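PDB 6HOX: binding domain (Hc) of Paraclostridial Mosquitocidal Protein 1 from Paraclostridium bifermentans, which forms the receptor-binding part of a clostridial neurotoxin that specifically targets Anopheles mosquitoes, serving nerve-cell targeting by the toxin's heavy chain. Local coordinates for residues N154-K159 with R250-E255. Sequence-based numbering, arbitrary orientation.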
# COMPACT_ATOMS: atom_id res chain seq x y z
N ASN A 154 -10.13 -12.17 2.49
CA ASN A 154 -9.59 -12.29 3.84
C ASN A 154 -8.37 -11.37 4.04
O ASN A 154 -8.11 -10.97 5.17
CB ASN A 154 -9.26 -13.75 4.14
CG ASN A 154 -10.43 -14.67 3.88
OD1 ASN A 154 -10.30 -15.67 3.17
ND2 ASN A 154 -11.59 -14.34 4.44
N SER A 155 -7.64 -11.04 2.97
CA SER A 155 -6.34 -10.35 3.08
C SER A 155 -6.28 -9.06 2.26
O SER A 155 -5.21 -8.46 2.20
CB SER A 155 -5.19 -11.27 2.67
OG SER A 155 -4.85 -12.17 3.72
N PHE A 156 -7.39 -8.65 1.63
CA PHE A 156 -7.35 -7.52 0.67
C PHE A 156 -6.54 -6.34 1.24
O PHE A 156 -5.60 -5.87 0.62
CB PHE A 156 -8.75 -7.06 0.26
CG PHE A 156 -8.82 -5.68 -0.35
CD1 PHE A 156 -7.94 -5.30 -1.35
CD2 PHE A 156 -9.78 -4.77 0.06
CE1 PHE A 156 -7.99 -4.03 -1.91
CE2 PHE A 156 -9.85 -3.50 -0.51
CZ PHE A 156 -8.95 -3.13 -1.49
N ILE A 157 -6.90 -5.90 2.44
CA ILE A 157 -6.41 -4.65 2.95
C ILE A 157 -4.94 -4.76 3.37
O ILE A 157 -4.14 -3.88 3.01
CB ILE A 157 -7.32 -4.14 4.09
CG1 ILE A 157 -8.64 -3.62 3.53
CG2 ILE A 157 -6.62 -3.06 4.90
CD1 ILE A 157 -8.47 -2.47 2.55
N ASP A 158 -4.58 -5.81 4.11
CA ASP A 158 -3.31 -5.80 4.83
C ASP A 158 -2.19 -6.49 4.04
O ASP A 158 -1.04 -6.14 4.26
CB ASP A 158 -3.46 -6.37 6.25
CG ASP A 158 -4.00 -7.78 6.31
OD1 ASP A 158 -4.48 -8.27 5.27
OD2 ASP A 158 -3.95 -8.39 7.41
N LYS A 159 -2.50 -7.47 3.17
CA LYS A 159 -1.40 -8.30 2.61
C LYS A 159 -1.59 -8.75 1.15
O LYS A 159 -0.58 -8.99 0.51
CB LYS A 159 -1.13 -9.49 3.52
CG LYS A 159 -0.17 -9.15 4.64
CD LYS A 159 0.22 -10.29 5.51
CE LYS A 159 1.22 -9.86 6.57
NZ LYS A 159 0.58 -8.98 7.57
N ARG A 250 -0.35 8.83 5.25
CA ARG A 250 -0.39 8.03 4.05
C ARG A 250 -1.81 8.00 3.49
O ARG A 250 -2.80 8.09 4.22
CB ARG A 250 0.06 6.60 4.37
CG ARG A 250 1.49 6.52 4.88
CD ARG A 250 2.45 6.43 3.74
NE ARG A 250 3.82 6.50 4.22
CZ ARG A 250 4.86 6.70 3.43
NH1 ARG A 250 4.71 6.60 2.12
NH2 ARG A 250 6.03 7.01 3.95
N ASP A 251 -1.87 7.84 2.17
CA ASP A 251 -3.11 7.51 1.51
C ASP A 251 -3.30 5.99 1.49
O ASP A 251 -2.46 5.23 1.95
CB ASP A 251 -3.21 8.15 0.12
CG ASP A 251 -2.28 7.60 -0.95
OD1 ASP A 251 -1.81 6.45 -0.80
OD2 ASP A 251 -2.06 8.32 -1.95
N PHE A 252 -4.47 5.59 0.99
CA PHE A 252 -4.95 4.23 0.96
C PHE A 252 -3.95 3.29 0.26
O PHE A 252 -3.87 2.09 0.63
CB PHE A 252 -6.30 4.23 0.23
CG PHE A 252 -6.95 2.89 0.13
CD1 PHE A 252 -7.73 2.41 1.18
CD2 PHE A 252 -6.76 2.09 -0.98
CE1 PHE A 252 -8.33 1.17 1.10
CE2 PHE A 252 -7.36 0.84 -1.05
CZ PHE A 252 -8.15 0.39 -0.02
N TRP A 253 -3.24 3.82 -0.75
CA TRP A 253 -2.30 3.06 -1.55
C TRP A 253 -0.95 2.90 -0.85
O TRP A 253 -0.14 2.07 -1.31
CB TRP A 253 -2.10 3.71 -2.92
CG TRP A 253 -3.34 4.03 -3.70
CD1 TRP A 253 -3.68 5.26 -4.19
CD2 TRP A 253 -4.39 3.12 -4.11
NE1 TRP A 253 -4.85 5.18 -4.89
CE2 TRP A 253 -5.31 3.89 -4.87
CE3 TRP A 253 -4.62 1.75 -3.95
CZ2 TRP A 253 -6.46 3.33 -5.42
CZ3 TRP A 253 -5.77 1.20 -4.49
CH2 TRP A 253 -6.67 1.98 -5.22
N GLY A 254 -0.67 3.73 0.17
CA GLY A 254 0.62 3.74 0.88
C GLY A 254 1.58 4.85 0.44
O GLY A 254 2.76 4.83 0.83
N GLU A 255 1.06 5.81 -0.34
CA GLU A 255 1.80 6.98 -0.81
C GLU A 255 1.54 8.16 0.13
O GLU A 255 0.60 8.14 0.92
CB GLU A 255 1.45 7.27 -2.27
CG GLU A 255 1.70 6.04 -3.13
CD GLU A 255 1.92 6.32 -4.60
OE1 GLU A 255 1.39 7.33 -5.10
OE2 GLU A 255 2.61 5.51 -5.24
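The CZ end of the Phe-252 ring, carried by the 250-255 loop, meets both Phe-156 and Ile-157, and the neighbouring CE1 shares in the contact with Ile-157. CZ of Phe-156 lies 3.9 Å from CZ of Phe-252, close to the plane of the Phe-252 ring and at its edge, while the two side chains cross at about a right angle. Ile-157 brings the end of its longer branch: CD1 sits 3.9 Å from CZ of Phe-252 and equally near CE1 of that ring, approaching it obliquely. With chi1 at -179°, CG of Phe-252 stands anti to the backbone N, which extends the ring across the gap between the backbones; the closest CA atoms, those of Ile-157 and Phe-252, are still 9.2 Å apart.

CD2 of Phe-252 lies 3.6 Å above one face of the Trp-253 indole, offset toward its rim, and Trp-253 CE3 sits at the edge of the phenyl ring. Phe-252 and Trp-253 are the two central residues of a type I beta turn from Asp-251 to Gly-254, in which OD1 of Asp-251 accepts the backbone N-H of Glu-255 at 3.0 Å from N, met from above the carboxylate plane, and weak bonds from the N-H groups of Trp-253 and Gly-254. Tyr-436, in strand 435-438, packs edge-to-face with Phe-252 and also touches Ile-157; Phe-152 stacks on Phe-156.

The contact therefore joins the lectin-like N-terminal half of the receptor-binding region to the beta-trefoil C-terminal half, beside the strand that carries Tyr-436. Between these segments the chemistry is wholly apolar: a small, largely buried meeting of the CZ ends of two phenyl rings and one methyl group, held by van der Waals packing, while polar groups of both segments bond away from it, Phe-156 O and Ile-157 O to Arg-167 and Asp-251 OD1 within its own loop.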